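Local coordinates for protein EccE5 (Mycobacterium xenopi RIVM700367, PDB 7B9F) that is probably a structural component of the ESX-5 type VII secretion system, the membrane machinery that transports proteins across the mycobacterial inner membrane, at residues A159-S164 / W199-M204; V312-R317 / V325-R330. One frame throughout, in Å; residues are numbered along the deposited sequence.

Contact 1: residues A159-S164 / W199-M204; sequences AIDIVS and WLVLRM
Leu200 reaches across to two isoleucines at once: its CD1 lies 3.6 Å from CG1 of Ile162 and 3.8 Å from CG2 of Ile160. Ile162 and Leu200 run side by side, whereas Ile160 slants over the leucine and sends its other branch on to Leu202, CD1 meeting CD2 of that residue. In Ile160 CG2 stands anti to the backbone N and CG1 beside it (chi1 -58°), a setting that splits the side chain between the two leucines. These four residues form one apolar face; helix 219-234 closes over it at Leu202 through Thr227 and Leu230.

Beneath the side chains the backbones are joined antiparallel, their axes 152° apart. Asp161 and Val201 make a hydrogen-bonded pair, Asp161 N to Val201 O at 3.2 Å and Val201 N to Asp161 O at 3.1 Å. Val163 and Trp199 form the next such pair, Val163 N and Trp199 O lying 2.7 Å apart.

The other face is mixed. Val163 brings CG1 to the edge of the Trp199 indole, near its plane and 4.0 Å from CE3; helix 246-257 packs on the same tryptophan through Met252 and Val256. Next along, CB of Asp161 rests against CG2 of Val201. At the polar edge the charges of Asp161 and Arg203 are paired, but OD2 and NH1 are modelled closer than a normal bond, so the detailed geometry of this salt bridge is doubtful. OD1 of Asp161 forms a second salt bridge, with Arg315, so two arginines converge on one carboxylate, whose negative charge probably balances theirs in part. Successive residues point to opposite faces, one aliphatic and one mixed, each with a helix packed on it, as in a central strand pair of an alpha+beta domain built on an antiparallel sheet.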
# COMPACT_ATOMS: atom_id res chain seq x y z
N ALA A 159 -17.36 -22.08 -23.45
CA ALA A 159 -18.58 -22.79 -23.79
C ALA A 159 -18.44 -24.25 -23.37
O ALA A 159 -17.35 -24.81 -23.34
CB ALA A 159 -18.89 -22.70 -25.28
N ILE A 160 -19.59 -24.85 -23.06
CA ILE A 160 -19.68 -26.27 -22.79
C ILE A 160 -20.72 -26.81 -23.76
O ILE A 160 -21.87 -26.37 -23.74
CB ILE A 160 -20.12 -26.56 -21.35
CG1 ILE A 160 -19.16 -25.93 -20.35
CG2 ILE A 160 -20.18 -28.05 -21.12
CD1 ILE A 160 -17.81 -26.43 -20.46
N ASP A 161 -20.33 -27.75 -24.61
CA ASP A 161 -21.28 -28.33 -25.54
C ASP A 161 -21.51 -29.79 -25.19
O ASP A 161 -20.57 -30.59 -25.24
CB ASP A 161 -20.80 -28.20 -26.99
CG ASP A 161 -20.76 -26.76 -27.46
OD1 ASP A 161 -21.42 -25.92 -26.83
OD2 ASP A 161 -20.07 -26.48 -28.46
N ILE A 162 -22.74 -30.13 -24.85
CA ILE A 162 -23.13 -31.52 -24.76
C ILE A 162 -23.38 -32.01 -26.17
O ILE A 162 -24.20 -31.45 -26.90
CB ILE A 162 -24.39 -31.71 -23.90
CG1 ILE A 162 -24.16 -31.32 -22.44
CG2 ILE A 162 -24.86 -33.14 -23.98
CD1 ILE A 162 -24.46 -29.88 -22.10
N VAL A 163 -22.67 -33.05 -26.59
CA VAL A 163 -22.82 -33.61 -27.93
C VAL A 163 -23.20 -35.08 -27.79
O VAL A 163 -22.51 -35.84 -27.11
CB VAL A 163 -21.55 -33.46 -28.77
CG1 VAL A 163 -21.77 -34.05 -30.14
CG2 VAL A 163 -21.16 -32.01 -28.89
N SER A 164 -24.30 -35.46 -28.43
CA SER A 164 -24.73 -36.85 -28.46
C SER A 164 -25.17 -37.19 -29.88
O SER A 164 -25.83 -36.38 -30.53
CB SER A 164 -25.87 -37.09 -27.48
OG SER A 164 -26.81 -36.03 -27.54
N TRP A 199 -20.46 -36.96 -25.80
CA TRP A 199 -19.25 -36.25 -25.43
C TRP A 199 -19.58 -34.87 -24.90
O TRP A 199 -20.54 -34.22 -25.32
CB TRP A 199 -18.28 -36.10 -26.60
CG TRP A 199 -17.96 -37.36 -27.31
CD1 TRP A 199 -17.03 -38.28 -26.95
CD2 TRP A 199 -18.51 -37.81 -28.54
NE1 TRP A 199 -16.99 -39.30 -27.87
CE2 TRP A 199 -17.90 -39.03 -28.86
CE3 TRP A 199 -19.49 -37.30 -29.40
CZ2 TRP A 199 -18.21 -39.75 -30.00
CZ3 TRP A 199 -19.80 -38.02 -30.53
CH2 TRP A 199 -19.17 -39.23 -30.82
N LEU A 200 -18.75 -34.42 -23.96
CA LEU A 200 -18.69 -33.04 -23.52
C LEU A 200 -17.43 -32.42 -24.12
O LEU A 200 -16.33 -32.92 -23.87
CB LEU A 200 -18.62 -32.95 -22.00
CG LEU A 200 -19.86 -33.01 -21.11
CD1 LEU A 200 -20.74 -31.82 -21.40
CD2 LEU A 200 -20.64 -34.31 -21.27
N VAL A 201 -17.57 -31.34 -24.88
CA VAL A 201 -16.42 -30.69 -25.49
C VAL A 201 -16.24 -29.32 -24.85
O VAL A 201 -17.22 -28.64 -24.51
CB VAL A 201 -16.54 -30.60 -27.02
CG1 VAL A 201 -16.81 -31.98 -27.59
CG2 VAL A 201 -17.58 -29.62 -27.47
N LEU A 202 -14.99 -28.96 -24.62
CA LEU A 202 -14.62 -27.82 -23.78
C LEU A 202 -13.99 -26.76 -24.66
O LEU A 202 -13.12 -27.07 -25.48
CB LEU A 202 -13.62 -28.27 -22.72
CG LEU A 202 -14.09 -29.28 -21.66
CD1 LEU A 202 -12.93 -29.70 -20.79
CD2 LEU A 202 -15.22 -28.79 -20.84
N ARG A 203 -14.39 -25.50 -24.49
CA ARG A 203 -13.74 -24.40 -25.18
C ARG A 203 -13.16 -23.40 -24.19
O ARG A 203 -13.82 -23.02 -23.22
CB ARG A 203 -14.70 -23.70 -26.14
CG ARG A 203 -15.03 -24.51 -27.36
CD ARG A 203 -15.83 -23.70 -28.37
NE ARG A 203 -16.06 -24.44 -29.60
CZ ARG A 203 -16.96 -25.40 -29.75
NH1 ARG A 203 -17.75 -25.75 -28.75
NH2 ARG A 203 -17.08 -26.02 -30.92
N MET A 204 -11.92 -22.97 -24.45
CA MET A 204 -11.28 -21.96 -23.61
C MET A 204 -10.45 -21.03 -24.47
O MET A 204 -9.77 -21.47 -25.40
CB MET A 204 -10.38 -22.60 -22.55
CG MET A 204 -9.73 -21.59 -21.62
SD MET A 204 -8.68 -22.29 -20.34
CE MET A 204 -7.29 -22.80 -21.33

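Contact 2: residues V312-R317 / V325-R330; sequences VTVRLR and VSAWVR
Thr313 lays its methyl over the face of the Trp328 indole, a CH-pi contact in which CG2 stands 3.5 Å from the centroid of the five-membered ring and 18° off its normal. Trp328 has its CG between backbone N and carbonyl carbon (chi1 63°), which swings the indole over the neighbouring strand. The six-membered ring carries on to Arg315: CZ3 is 4.2 Å from CB of the arginine, and CH2 lies over one face of its guanidinium. With the planes 84° apart, the indole stands nearly upright on that group rather than stacking flat.

The opposite side of the hairpin is apolar. CG2 of Val312 meets CG2 of Val329 at 3.7 Å, and Val314 divides its branches, CG2 approaching CB of Ala327 and CG1 lying 3.6 Å from CG1 of Val325. Leu316 closes the row, its CD2 alongside CG2 of Val325.

Register is set by two hydrogen-bonded pairs. Thr313 and Trp328 exchange both backbone bonds, as do Arg315 and Ser326, with Arg315 N to Ser326 O at 2.7 Å.

Further out, strand 159-166 binds the polar ends: OG1 of Thr313 is hydrogen-bonded to the carbonyl of Ile162, and NE of Arg315 forms a salt bridge with Asp161. The first, with OG1 anti to the backbone N, is consistent with the methyl being held on the indole; the second tethers the arginine. Helix 298-302 packs against Val312 and Val329. This is an antiparallel beta hairpin (strands 310-319 and 322-331) at the edge of the sheet within this chain, with a cross-strand threonine-tryptophan pair on one face and an aliphatic row on the other.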
# COMPACT_ATOMS: atom_id res chain seq x y z
N VAL A 312 -27.69 -34.60 -31.58
CA VAL A 312 -28.32 -33.65 -30.67
C VAL A 312 -27.23 -32.92 -29.91
O VAL A 312 -26.34 -33.56 -29.33
CB VAL A 312 -29.27 -34.37 -29.71
CG1 VAL A 312 -30.09 -33.36 -28.95
CG2 VAL A 312 -30.15 -35.35 -30.46
N THR A 313 -27.30 -31.60 -29.88
CA THR A 313 -26.29 -30.85 -29.15
C THR A 313 -26.90 -29.67 -28.41
O THR A 313 -27.83 -29.01 -28.89
CB THR A 313 -25.17 -30.38 -30.08
OG1 THR A 313 -24.20 -29.65 -29.33
CG2 THR A 313 -25.71 -29.54 -31.20
N VAL A 314 -26.40 -29.44 -27.20
CA VAL A 314 -26.85 -28.38 -26.31
C VAL A 314 -25.63 -27.59 -25.86
O VAL A 314 -24.66 -28.17 -25.38
CB VAL A 314 -27.59 -28.95 -25.08
CG1 VAL A 314 -28.15 -27.83 -24.27
CG2 VAL A 314 -28.70 -29.89 -25.51
N ARG A 315 -25.69 -26.28 -26.01
CA ARG A 315 -24.57 -25.41 -25.69
C ARG A 315 -24.82 -24.65 -24.40
O ARG A 315 -25.89 -24.06 -24.23
CB ARG A 315 -24.30 -24.43 -26.83
CG ARG A 315 -23.30 -23.35 -26.48
CD ARG A 315 -22.77 -22.70 -27.73
NE ARG A 315 -21.89 -23.61 -28.44
CZ ARG A 315 -21.23 -23.30 -29.55
NH1 ARG A 315 -21.36 -22.09 -30.08
NH2 ARG A 315 -20.45 -24.20 -30.13
N LEU A 316 -23.84 -24.67 -23.51
CA LEU A 316 -23.87 -23.89 -22.28
C LEU A 316 -22.84 -22.78 -22.36
O LEU A 316 -21.67 -23.04 -22.67
CB LEU A 316 -23.59 -24.78 -21.07
CG LEU A 316 -24.44 -26.03 -20.94
CD1 LEU A 316 -23.81 -26.96 -19.94
CD2 LEU A 316 -25.84 -25.67 -20.53
N ARG A 317 -23.25 -21.55 -22.09
CA ARG A 317 -22.36 -20.41 -22.13
C ARG A 317 -22.54 -19.57 -20.87
O ARG A 317 -23.65 -19.49 -20.34
CB ARG A 317 -22.65 -19.53 -23.35
CG ARG A 317 -22.26 -20.15 -24.67
CD ARG A 317 -22.04 -19.06 -25.70
NE ARG A 317 -20.81 -18.32 -25.43
CZ ARG A 317 -20.75 -17.00 -25.34
NH1 ARG A 317 -21.85 -16.27 -25.49
NH2 ARG A 317 -19.59 -16.40 -25.09
N VAL A 325 -28.73 -21.26 -21.88
CA VAL A 325 -28.70 -22.53 -22.59
C VAL A 325 -29.34 -22.35 -23.96
O VAL A 325 -30.36 -21.66 -24.10
CB VAL A 325 -29.45 -23.61 -21.78
CG1 VAL A 325 -29.29 -24.96 -22.42
CG2 VAL A 325 -28.96 -23.62 -20.35
N SER A 326 -28.73 -22.96 -24.98
CA SER A 326 -29.31 -23.04 -26.31
C SER A 326 -28.98 -24.41 -26.89
O SER A 326 -28.02 -25.06 -26.48
CB SER A 326 -28.80 -21.93 -27.22
OG SER A 326 -29.21 -20.66 -26.73
N ALA A 327 -29.79 -24.85 -27.86
CA ALA A 327 -29.63 -26.19 -28.39
C ALA A 327 -30.11 -26.25 -29.83
O ALA A 327 -30.87 -25.40 -30.29
CB ALA A 327 -30.38 -27.22 -27.55
N TRP A 328 -29.66 -27.29 -30.54
CA TRP A 328 -30.12 -27.57 -31.89
C TRP A 328 -29.83 -29.03 -32.20
O TRP A 328 -29.08 -29.70 -31.49
CB TRP A 328 -29.46 -26.65 -32.92
CG TRP A 328 -27.98 -26.78 -33.05
CD1 TRP A 328 -27.30 -27.53 -33.96
CD2 TRP A 328 -27.00 -26.10 -32.27
NE1 TRP A 328 -25.95 -27.38 -33.78
CE2 TRP A 328 -25.74 -26.50 -32.75
CE3 TRP A 328 -27.06 -25.20 -31.20
CZ2 TRP A 328 -24.55 -26.04 -32.20
CZ3 TRP A 328 -25.88 -24.74 -30.66
CH2 TRP A 328 -24.65 -25.16 -31.16
N VAL A 329 -30.44 -29.52 -33.28
CA VAL A 329 -30.35 -30.92 -33.67
C VAL A 329 -30.39 -31.01 -35.19
O VAL A 329 -31.01 -30.18 -35.86
CB VAL A 329 -31.48 -31.74 -33.00
CG1 VAL A 329 -32.83 -31.23 -33.43
CG2 VAL A 329 -31.35 -33.23 -33.29
N ARG A 330 -29.70 -32.00 -35.73
CA ARG A 330 -29.78 -32.33 -37.15
C ARG A 330 -29.91 -33.83 -37.31
O ARG A 330 -29.47 -34.60 -36.45
CB ARG A 330 -28.57 -31.80 -37.91
CG ARG A 330 -27.26 -32.36 -37.42
CD ARG A 330 -26.10 -32.00 -38.32
NE ARG A 330 -24.84 -32.47 -37.76
CZ ARG A 330 -24.35 -33.68 -37.95
NH1 ARG A 330 -25.01 -34.56 -38.69
NH2 ARG A 330 -23.19 -34.03 -37.40

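How the contacts relate
Contacts 1 and 2 lie side by side in one antiparallel sheet, their centres about 10 Å apart, and follow each other in series along the chain. Strands 159-166 and 310-319 are direct neighbours, giving the strand order 196-204, 159-166, 310-319, 322-331. Probable backbone hydrogen bonds join them along their length, Ile160 O to Leu316 N at 2.6 Å and Ser164 O to Val312 N at 2.8 Å. Packing adds CD1 of Ile162 against CD1 of Leu316. Contact 1 sits near the centre of the chain, the centre of contact 2 about 11 Å from that of the chain, so the hairpin of strands 310-319 and 322-331 extends the sheet built by earlier strands, uniting distant parts of the sequence.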